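Local coordinates for ribosome inactivating type 1 protein (Iris hollandica, PDB 3MVG) that belongs to the type 1 ribosome-inactivating proteins, the single-chain members of a family named for shutting down ribosomes, at residues Phe6-Tyr16 / Ile126-Thr134; Ala41-Val52 / Ile62-Asn70. All coordinates share one frame; numbering follows the deposited sequence.

Contact 1 of 2, residues Phe6-Tyr16 / Ile126-Thr134. Unlike the reference sequence in segment 126-134: Thr-134 (reference Ser).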
loop_
_atom_site.group_PDB
_atom_site.type_symbol
_atom_site.label_atom_id
_atom_site.label_comp_id
_atom_site.label_asym_id
_atom_site.label_seq_id
_atom_site.Cartn_x
_atom_site.Cartn_y
_atom_site.Cartn_z
ATOM N N PHE A 6 14.262 12.917 -5.200
ATOM C CA PHE A 6 12.897 13.143 -4.726
ATOM C C PHE A 6 12.797 14.570 -4.203
ATOM O O PHE A 6 13.676 15.032 -3.468
ATOM C CB PHE A 6 12.503 12.157 -3.623
ATOM C CG PHE A 6 11.128 12.405 -3.067
ATOM C CD1 PHE A 6 10.965 13.065 -1.852
ATOM C CD2 PHE A 6 9.992 12.021 -3.774
ATOM C CE1 PHE A 6 9.699 13.315 -1.348
ATOM C CE2 PHE A 6 8.718 12.278 -3.263
ATOM C CZ PHE A 6 8.583 12.920 -2.050
ATOM N N ARG A 7 11.728 15.267 -4.592
ATOM C CA ARG A 7 11.463 16.633 -4.126
ATOM C C ARG A 7 10.135 16.696 -3.411
ATOM O O ARG A 7 9.138 16.168 -3.911
ATOM C CB ARG A 7 11.450 17.626 -5.288
ATOM C CG ARG A 7 12.616 17.456 -6.220
ATOM C CD ARG A 7 13.021 18.765 -6.827
ATOM N NE ARG A 7 14.127 18.567 -7.759
ATOM C CZ ARG A 7 14.898 19.541 -8.220
ATOM N NH1 ARG A 7 14.674 20.791 -7.840
ATOM N NH2 ARG A 7 15.886 19.265 -9.060
ATOM N N VAL A 8 10.097 17.355 -2.257
ATOM C CA VAL A 8 8.836 17.443 -1.531
ATOM C C VAL A 8 7.766 18.289 -2.232
ATOM O O VAL A 8 6.581 17.976 -2.140
ATOM C CB VAL A 8 8.996 17.900 -0.056
ATOM C CG1 VAL A 8 9.775 16.866 0.751
ATOM C CG2 VAL A 8 9.640 19.270 0.057
ATOM N N THR A 9 8.194 19.324 -2.951
ATOM C CA THR A 9 7.276 20.228 -3.648
ATOM C C THR A 9 6.406 19.472 -4.648
ATOM O O THR A 9 6.918 18.772 -5.520
ATOM C CB THR A 9 8.051 21.365 -4.343
ATOM O OG1 THR A 9 8.659 22.193 -3.339
ATOM C CG2 THR A 9 7.133 22.219 -5.230
ATOM N N GLY A 10 5.090 19.586 -4.485
ATOM C CA GLY A 10 4.154 18.940 -5.396
ATOM C C GLY A 10 3.969 17.450 -5.183
ATOM O O GLY A 10 3.393 16.781 -6.036
ATOM N N THR A 11 4.444 16.917 -4.057
ATOM C CA THR A 11 4.354 15.475 -3.797
ATOM C C THR A 11 2.925 14.955 -3.854
ATOM O O THR A 11 2.009 15.511 -3.238
ATOM C CB THR A 11 4.978 15.103 -2.438
ATOM O OG1 THR A 11 6.392 15.312 -2.503
ATOM C CG2 THR A 11 4.737 13.632 -2.086
ATOM N N THR A 12 2.769 13.859 -4.586
ATOM C CA THR A 12 1.525 13.110 -4.639
ATOM C C THR A 12 1.820 11.668 -4.198
ATOM O O THR A 12 2.993 11.286 -4.050
ATOM C CB THR A 12 0.967 13.084 -6.074
ATOM O OG1 THR A 12 1.923 12.446 -6.926
ATOM C CG2 THR A 12 0.673 14.501 -6.591
ATOM N N ARG A 13 0.773 10.873 -3.988
ATOM C CA ARG A 13 0.957 9.454 -3.679
ATOM C C ARG A 13 1.794 8.804 -4.779
ATOM O O ARG A 13 2.743 8.061 -4.501
ATOM C CB ARG A 13 -0.390 8.742 -3.536
ATOM C CG ARG A 13 -1.306 9.331 -2.474
ATOM C CD ARG A 13 -2.638 8.574 -2.406
ATOM N NE ARG A 13 -3.771 9.450 -2.105
ATOM C CZ ARG A 13 -4.528 9.365 -1.013
ATOM N NH1 ARG A 13 -4.289 8.434 -0.100
ATOM N NH2 ARG A 13 -5.532 10.210 -0.833
ATOM N N ARG A 14 1.452 9.119 -6.027
ATOM C CA ARG A 14 2.111 8.563 -7.198
ATOM C C ARG A 14 3.585 8.955 -7.281
ATOM O O ARG A 14 4.430 8.106 -7.552
ATOM C CB ARG A 14 1.355 9.023 -8.449
ATOM C CG ARG A 14 1.577 8.202 -9.706
ATOM C CD ARG A 14 0.575 8.695 -10.754
ATOM N NE ARG A 14 0.497 7.868 -11.956
ATOM C CZ ARG A 14 1.084 8.159 -13.113
ATOM N NH1 ARG A 14 0.941 7.340 -14.146
ATOM N NH2 ARG A 14 1.818 9.261 -13.243
ATOM N N SER A 15 3.910 10.225 -7.037
ATOM C CA SER A 15 5.303 10.662 -7.141
ATOM C C SER A 15 6.188 10.040 -6.057
ATOM O O SER A 15 7.337 9.682 -6.326
ATOM C CB SER A 15 5.455 12.189 -7.171
ATOM O OG SER A 15 5.190 12.797 -5.913
ATOM N N TYR A 16 5.647 9.892 -4.854
ATOM C CA TYR A 16 6.398 9.264 -3.774
ATOM C C TYR A 16 6.612 7.779 -4.085
ATOM O O TYR A 16 7.723 7.260 -3.966
ATOM C CB TYR A 16 5.687 9.472 -2.437
ATOM C CG TYR A 16 6.427 8.840 -1.283
ATOM C CD1 TYR A 16 7.633 9.367 -0.828
ATOM C CD2 TYR A 16 5.929 7.704 -0.663
ATOM C CE1 TYR A 16 8.323 8.768 0.233
ATOM C CE2 TYR A 16 6.603 7.102 0.394
ATOM C CZ TYR A 16 7.789 7.642 0.835
ATOM O OH TYR A 16 8.437 7.020 1.887
ATOM N N ILE A 126 5.259 13.977 4.861
ATOM C CA ILE A 126 5.992 14.842 3.944
ATOM C C ILE A 126 6.539 16.098 4.629
ATOM O O ILE A 126 7.656 16.510 4.336
ATOM C CB ILE A 126 5.169 15.117 2.651
ATOM C CG1 ILE A 126 4.830 13.797 1.936
ATOM C CG2 ILE A 126 5.873 16.117 1.717
ATOM C CD1 ILE A 126 6.023 12.904 1.599
ATOM N N ASN A 127 5.793 16.687 5.557
ATOM C CA ASN A 127 6.350 17.822 6.289
ATOM C C ASN A 127 7.557 17.438 7.161
ATOM O O ASN A 127 8.573 18.117 7.105
ATOM C CB ASN A 127 5.282 18.595 7.063
ATOM C CG ASN A 127 4.491 19.539 6.177
ATOM O OD1 ASN A 127 5.065 20.380 5.484
ATOM N ND2 ASN A 127 3.170 19.407 6.202
ATOM N N PRO A 128 7.472 16.329 7.932
ATOM C CA PRO A 128 8.684 15.870 8.639
ATOM C C PRO A 128 9.846 15.572 7.707
ATOM O O PRO A 128 10.989 15.865 8.044
ATOM C CB PRO A 128 8.206 14.615 9.373
ATOM C CG PRO A 128 6.772 14.919 9.667
ATOM C CD PRO A 128 6.261 15.661 8.452
ATOM N N LEU A 129 9.554 15.012 6.536
ATOM C CA LEU A 129 10.583 14.721 5.540
ATOM C C LEU A 129 11.288 16.016 5.102
ATOM O O LEU A 129 12.518 16.097 5.098
ATOM C CB LEU A 129 9.963 13.989 4.344
ATOM C CG LEU A 129 10.859 13.071 3.509
ATOM C CD1 LEU A 129 10.027 12.218 2.562
ATOM C CD2 LEU A 129 11.891 13.865 2.733
ATOM N N ALA A 130 10.497 17.031 4.756
ATOM C CA ALA A 130 11.038 18.342 4.373
ATOM C C ALA A 130 11.854 18.967 5.500
ATOM O O ALA A 130 12.954 19.464 5.269
ATOM C CB ALA A 130 9.919 19.277 3.945
ATOM N N THR A 131 11.337 18.904 6.720
ATOM C CA THR A 131 12.037 19.472 7.866
ATOM C C THR A 131 13.373 18.769 8.117
ATOM O O THR A 131 14.378 19.417 8.421
ATOM C CB THR A 131 11.140 19.430 9.099
ATOM O OG1 THR A 131 10.021 20.291 8.863
ATOM C CG2 THR A 131 11.887 19.895 10.349
ATOM N N ALA A 132 13.394 17.449 7.961
ATOM C CA ALA A 132 14.617 16.680 8.144
ATOM C C ALA A 132 15.659 17.073 7.098
ATOM O O ALA A 132 16.840 17.227 7.422
ATOM C CB ALA A 132 14.314 15.182 8.098
ATOM N N ILE A 133 15.228 17.241 5.848
ATOM C CA ILE A 133 16.139 17.696 4.802
ATOM C C ILE A 133 16.716 19.068 5.137
ATOM O O ILE A 133 17.927 19.272 5.063
ATOM C CB ILE A 133 15.455 17.756 3.424
ATOM C CG1 ILE A 133 14.992 16.365 2.979
ATOM C CG2 ILE A 133 16.389 18.384 2.384
ATOM C CD1 ILE A 133 13.923 16.436 1.880
ATOM N N THR A 134 15.849 20.007 5.512
ATOM C CA THR A 134 16.295 21.368 5.843
ATOM C C THR A 134 17.283 21.349 7.002
ATOM O O THR A 134 18.294 22.065 6.984
ATOM C CB THR A 134 15.109 22.275 6.201
ATOM O OG1 THR A 134 14.236 22.382 5.080
ATOM C CG2 THR A 134 15.574 23.663 6.555
#

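Contact 2 of 2, residues Ala41-Val52 / Ile62-Asn70. With SO4 (sulfate ion), chain C.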
loop_
_atom_site.group_PDB
_atom_site.type_symbol
_atom_site.label_atom_id
_atom_site.label_comp_id
_atom_site.label_asym_id
_atom_site.label_seq_id
_atom_site.Cartn_x
_atom_site.Cartn_y
_atom_site.Cartn_z
ATOM N N ALA A 41 25.573 -8.623 -3.194
ATOM C CA ALA A 41 26.666 -8.950 -2.288
ATOM C C ALA A 41 27.630 -7.755 -2.214
ATOM O O ALA A 41 27.779 -7.010 -3.187
ATOM C CB ALA A 41 27.392 -10.191 -2.780
ATOM N N GLN A 42 28.276 -7.565 -1.066
ATOM C CA GLN A 42 29.248 -6.473 -0.929
ATOM C C GLN A 42 30.479 -6.732 -1.808
ATOM O O GLN A 42 31.081 -7.804 -1.735
ATOM C CB GLN A 42 29.630 -6.243 0.540
ATOM C CG GLN A 42 30.281 -4.879 0.793
ATOM C CD GLN A 42 29.830 -4.208 2.090
ATOM O OE1 GLN A 42 28.634 -4.005 2.328
ATOM N NE2 GLN A 42 30.796 -3.829 2.919
ATOM N N SER A 43 30.817 -5.764 -2.660
ATOM C CA SER A 43 31.959 -5.888 -3.570
ATOM C C SER A 43 33.195 -5.149 -3.067
ATOM O O SER A 43 34.316 -5.467 -3.469
ATOM C CB SER A 43 31.600 -5.393 -4.974
ATOM O OG SER A 43 31.504 -3.977 -5.023
ATOM N N GLY A 44 32.984 -4.162 -2.203
ATOM C CA GLY A 44 34.067 -3.305 -1.727
ATOM C C GLY A 44 34.381 -2.163 -2.678
ATOM O O GLY A 44 35.343 -1.420 -2.469
ATOM N N SER A 45 33.567 -2.015 -3.723
ATOM C CA SER A 45 33.748 -0.955 -4.708
ATOM C C SER A 45 32.586 0.040 -4.701
ATOM O O SER A 45 31.566 -0.186 -4.042
ATOM C CB SER A 45 33.916 -1.549 -6.104
ATOM O OG SER A 45 32.663 -1.941 -6.633
ATOM N N GLN A 46 32.748 1.124 -5.455
ATOM C CA GLN A 46 31.727 2.166 -5.612
ATOM C C GLN A 46 30.423 1.645 -6.204
ATOM O O GLN A 46 29.391 2.302 -6.086
ATOM C CB GLN A 46 32.252 3.300 -6.500
ATOM C CG GLN A 46 33.147 4.292 -5.782
ATOM C CD GLN A 46 33.665 5.374 -6.701
ATOM O OE1 GLN A 46 32.974 5.805 -7.627
ATOM N NE2 GLN A 46 34.887 5.821 -6.450
ATOM N N GLN A 47 30.478 0.483 -6.854
ATOM C CA GLN A 47 29.277 -0.160 -7.386
ATOM C C GLN A 47 28.283 -0.482 -6.271
ATOM O O GLN A 47 27.092 -0.641 -6.543
ATOM C CB GLN A 47 29.649 -1.424 -8.179
ATOM C CG GLN A 47 28.469 -2.079 -8.920
ATOM C CD GLN A 47 28.886 -3.001 -10.060
ATOM O OE1 GLN A 47 28.238 -4.023 -10.316
ATOM N NE2 GLN A 47 29.957 -2.639 -10.757
ATOM N N ASP A 48 28.781 -0.571 -5.035
ATOM C CA ASP A 48 27.965 -0.838 -3.847
ATOM C C ASP A 48 27.134 0.363 -3.405
ATOM O O ASP A 48 26.284 0.214 -2.537
ATOM C CB ASP A 48 28.842 -1.203 -2.634
ATOM C CG ASP A 48 29.582 -2.528 -2.773
ATOM O OD1 ASP A 48 29.238 -3.363 -3.633
ATOM O OD2 ASP A 48 30.527 -2.720 -1.973
ATOM N N LEU A 49 27.406 1.554 -3.936
ATOM C CA LEU A 49 26.781 2.777 -3.420
ATOM C C LEU A 49 25.681 3.323 -4.316
ATOM O O LEU A 49 25.651 3.073 -5.528
ATOM C CB LEU A 49 27.835 3.861 -3.160
ATOM C CG LEU A 49 28.975 3.491 -2.207
ATOM C CD1 LEU A 49 29.976 4.640 -2.081
ATOM C CD2 LEU A 49 28.460 3.074 -0.834
ATOM N N LEU A 50 24.766 4.069 -3.704
ATOM C CA LEU A 50 23.719 4.761 -4.428
ATOM C C LEU A 50 23.482 6.089 -3.731
ATOM O O LEU A 50 23.453 6.154 -2.505
ATOM C CB LEU A 50 22.444 3.908 -4.442
ATOM C CG LEU A 50 21.284 4.439 -5.274
ATOM C CD1 LEU A 50 21.619 4.429 -6.752
ATOM C CD2 LEU A 50 20.061 3.594 -5.013
ATOM N N PHE A 51 23.329 7.152 -4.508
ATOM C CA PHE A 51 23.008 8.469 -3.962
ATOM C C PHE A 51 21.510 8.722 -4.084
ATOM O O PHE A 51 20.909 8.428 -5.125
ATOM C CB PHE A 51 23.745 9.565 -4.736
ATOM C CG PHE A 51 25.215 9.725 -4.386
ATOM C CD1 PHE A 51 25.939 10.746 -4.983
ATOM C CD2 PHE A 51 25.868 8.908 -3.460
ATOM C CE1 PHE A 51 27.297 10.947 -4.696
ATOM C CE2 PHE A 51 27.233 9.099 -3.169
ATOM C CZ PHE A 51 27.939 10.124 -3.789
ATOM N N VAL A 52 20.927 9.309 -3.042
ATOM C CA VAL A 52 19.523 9.687 -3.029
ATOM C C VAL A 52 19.473 11.168 -2.697
ATOM O O VAL A 52 19.714 11.563 -1.555
ATOM C CB VAL A 52 18.714 8.868 -1.995
ATOM C CG1 VAL A 52 17.255 9.316 -1.976
ATOM C CG2 VAL A 52 18.791 7.395 -2.327
ATOM N N ILE A 62 19.900 17.740 0.116
ATOM C CA ILE A 62 20.942 16.930 0.767
ATOM C C ILE A 62 20.956 15.578 0.066
ATOM O O ILE A 62 19.908 15.135 -0.416
ATOM C CB ILE A 62 20.747 16.762 2.311
ATOM C CG1 ILE A 62 19.505 15.930 2.653
ATOM C CG2 ILE A 62 20.721 18.109 2.995
ATOM C CD1 ILE A 62 19.798 14.468 2.875
ATOM N N THR A 63 22.128 14.941 -0.014
ATOM C CA THR A 63 22.256 13.663 -0.691
ATOM C C THR A 63 22.575 12.577 0.308
ATOM O O THR A 63 23.646 12.601 0.915
ATOM C CB THR A 63 23.333 13.709 -1.780
ATOM O OG1 THR A 63 23.006 14.749 -2.710
ATOM C CG2 THR A 63 23.421 12.370 -2.527
ATOM N N LEU A 64 21.657 11.632 0.472
ATOM C CA LEU A 64 21.945 10.450 1.269
ATOM C C LEU A 64 22.812 9.494 0.467
ATOM O O LEU A 64 22.640 9.360 -0.751
ATOM C CB LEU A 64 20.659 9.727 1.649
ATOM C CG LEU A 64 19.602 10.488 2.445
ATOM C CD1 LEU A 64 18.377 9.607 2.628
ATOM C CD2 LEU A 64 20.155 10.924 3.793
ATOM N N VAL A 65 23.745 8.838 1.144
ATOM C CA VAL A 65 24.520 7.770 0.532
ATOM C C VAL A 65 23.998 6.468 1.104
ATOM O O VAL A 65 24.030 6.261 2.322
ATOM C CB VAL A 65 26.028 7.919 0.814
ATOM C CG1 VAL A 65 26.822 6.837 0.079
ATOM C CG2 VAL A 65 26.507 9.319 0.430
ATOM N N LEU A 66 23.483 5.608 0.232
ATOM C CA LEU A 66 23.020 4.296 0.646
ATOM C C LEU A 66 24.013 3.232 0.223
ATOM O O LEU A 66 24.693 3.358 -0.796
ATOM C CB LEU A 66 21.638 3.992 0.061
ATOM C CG LEU A 66 20.447 4.566 0.840
ATOM C CD1 LEU A 66 20.476 6.093 0.872
ATOM C CD2 LEU A 66 19.139 4.056 0.249
ATOM N N ASN A 67 24.105 2.193 1.042
ATOM C CA ASN A 67 24.793 0.976 0.678
ATOM C C ASN A 67 23.746 0.083 0.012
ATOM O O ASN A 67 22.736 -0.261 0.621
ATOM C CB ASN A 67 25.370 0.328 1.931
ATOM C CG ASN A 67 26.141 -0.949 1.648
ATOM O OD1 ASN A 67 26.233 -1.412 0.511
ATOM N ND2 ASN A 67 26.713 -1.524 2.701
ATOM N N ARG A 68 23.963 -0.268 -1.251
ATOM C CA ARG A 68 23.020 -1.128 -1.960
ATOM C C ARG A 68 22.867 -2.509 -1.310
ATOM O O ARG A 68 21.826 -3.141 -1.442
ATOM C CB ARG A 68 23.427 -1.302 -3.424
ATOM C CG ARG A 68 23.338 -0.033 -4.273
ATOM C CD ARG A 68 23.889 -0.227 -5.694
ATOM N NE ARG A 68 23.130 -1.231 -6.440
ATOM C CZ ARG A 68 23.642 -2.303 -7.046
ATOM N NH1 ARG A 68 24.950 -2.541 -7.063
ATOM N NH2 ARG A 68 22.823 -3.133 -7.679
ATOM N N VAL A 69 23.897 -2.969 -0.608
ATOM C CA VAL A 69 23.864 -4.276 0.060
ATOM C C VAL A 69 22.722 -4.367 1.077
ATOM O O VAL A 69 22.080 -5.402 1.211
ATOM C CB VAL A 69 25.242 -4.612 0.713
ATOM C CG1 VAL A 69 25.213 -5.940 1.466
ATOM C CG2 VAL A 69 26.330 -4.635 -0.344
ATOM N N ASN A 70 22.459 -3.276 1.789
ATOM C CA ASN A 70 21.423 -3.320 2.815
ATOM C C ASN A 70 20.372 -2.217 2.700
ATOM O O ASN A 70 19.489 -2.101 3.555
ATOM C CB ASN A 70 22.039 -3.372 4.226
ATOM C CG ASN A 70 22.791 -2.110 4.589
ATOM O OD1 ASN A 70 22.901 -1.175 3.793
ATOM N ND2 ASN A 70 23.305 -2.071 5.818
HETATM S S SO4 C . 25.242 -6.094 -8.625
HETATM O O1 SO4 C . 26.156 -5.054 -8.346
HETATM O O2 SO4 C . 25.077 -7.111 -7.662
HETATM O O3 SO4 C . 23.965 -5.579 -8.741
HETATM O O4 SO4 C . 25.671 -6.612 -9.916
#

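Contact 1 of 2, residues Phe6-Tyr16 / Ile126-Thr134
Val-8 fits into the side of helix 126-138, among Ile-126, Leu-129, Ala-130 and Ile-133. The contact belongs to the ribosome-inactivating protein fold. It joins this helix to the end of strand 3-7, an outermost strand of the mixed sheet, and to the turn leading into helix 13-27. The touching residues are all buried, and the contact is apolar.

Packing is tightest at Val-8. Its CG2 lies 3.9 Å from Ala-130 CB, and its CB lies 4.0 Å from Ile-126 CG2. The other methyl, CG1, reaches between Ala-130 and the ends of Leu-129 and Ile-133. Trp-57 covers Val-8 and Ala-130.

Thr-11 meets Ile-126 tip to tip, with Thr-11 CG2 4.0 Å from Ile-126 CD1. That methyl stands anti to the backbone N, while OG1 (chi1 -68°) turns back to donate to Val-8 O at 2.7 Å. Thr-11 N reaches Val-8 O from the same face of the carbonyl, closing a type II turn. Thr-11 CG2 also sits at the edge of the Phe-6 ring. Leu-129 has two conformers; in the one described, CD1 approaches Phe-6 CE1 to 4.1 Å.

The contact thins out at Tyr-16, whose CE1 is 4.5 Å from Leu-129 CD1. Its OH bonds instead to Leu-158 O of helix 146-164. On the solvent side, Arg-7 and Thr-9 point away from the helix, and exposed Gly-10 takes a positive phi in the turn. Arg-14 leaves the contact altogether and makes a salt bridge to Asp-18 of the second subunit.

A capping box starts helix 13-27. Ser-15 N donates to Thr-12 OG1 at 3.0 Å, and Thr-12 N donates to Ser-15 OG, also at 3.0 Å and nearly straight at 171°.

Contact 2 of 2, residues Ala41-Val52 / Ile62-Asn70
Phe-51 packs against Thr-63 and Val-65 on one face of an antiparallel beta hairpin, strands 49-55 and 61-67. Its CB rests 3.6 Å from Thr-63 CG2. Further out, Phe-51 CE2 is 3.7 Å from Val-65 CG2, and the two side chains run side by side. The ring thus fills the step between the threonine methyl and the valine. Leu-49 continues this face, and Val-94 of helix 92-95 packs on both Leu-49 and Phe-51.

The opposite face carries Leu-50, Val-52, Leu-64 and Leu-66. The side chains of Val-52 and Leu-66 cross obliquely, with Val-52 CG2 against Leu-66 CD1 in the conformer described. Phe-19 and Leu-23 of helix 13-27 cover Val-52. The hydrogen-bonded pairs are Leu-50 with Leu-66 and Val-52 with Leu-64.

Beyond the strands, the loop before the hairpin passes beside Val-69. Val-69 CG2 is the bump, pressed 3.5 Å from Gln-42 CA and also against Gln-42 OE1. Asn-67 ND2 donates to this OE1 at 3.2 Å, almost straight at 172°. Asn-67 OD1 accepts from Val-69 N in an Asx turn. Asp-48 shapes the loop by accepting from Ser-43 and Gly-44 with its carboxylate.

Arg-68 folds over the carbonyls of residues 47-49. Its N donates to Asp-48 O at 2.7 Å. A bend at chi3 (62°) brings the guanidinium back, and NH1 donates to Gln-47 O at 2.9 Å. Arg-26 O and Ser-28 O hold it further. A sulfate ion, probably from the crystallisation liquor, sits at its edge: Arg-68 NH1 meets sulfate O1 at 3.1 Å, and Arg-68 NH2 meets sulfate O3 at 2.9 Å.

The chain runs through 6-16, then 41-52 and 62-70, and returns with 126-134. Contact 2 is a local hairpin that falls in sequence between the two halves of contact 1. Their centres are 22 Å apart. Both reach the same mixed sheet, where strands 3-7 and 49-55 are parallel neighbours. Helix 13-27 is shared too: it begins in segment 6-16 and its later turns pack on Leu-50 and Val-52. Ile-133 of contact 1 also touches Ile-62 of contact 2 in the conformer described. Contact 1 packs the edge strand on helix 126-138, and contact 2 pairs the next two strands and the loops at their ends.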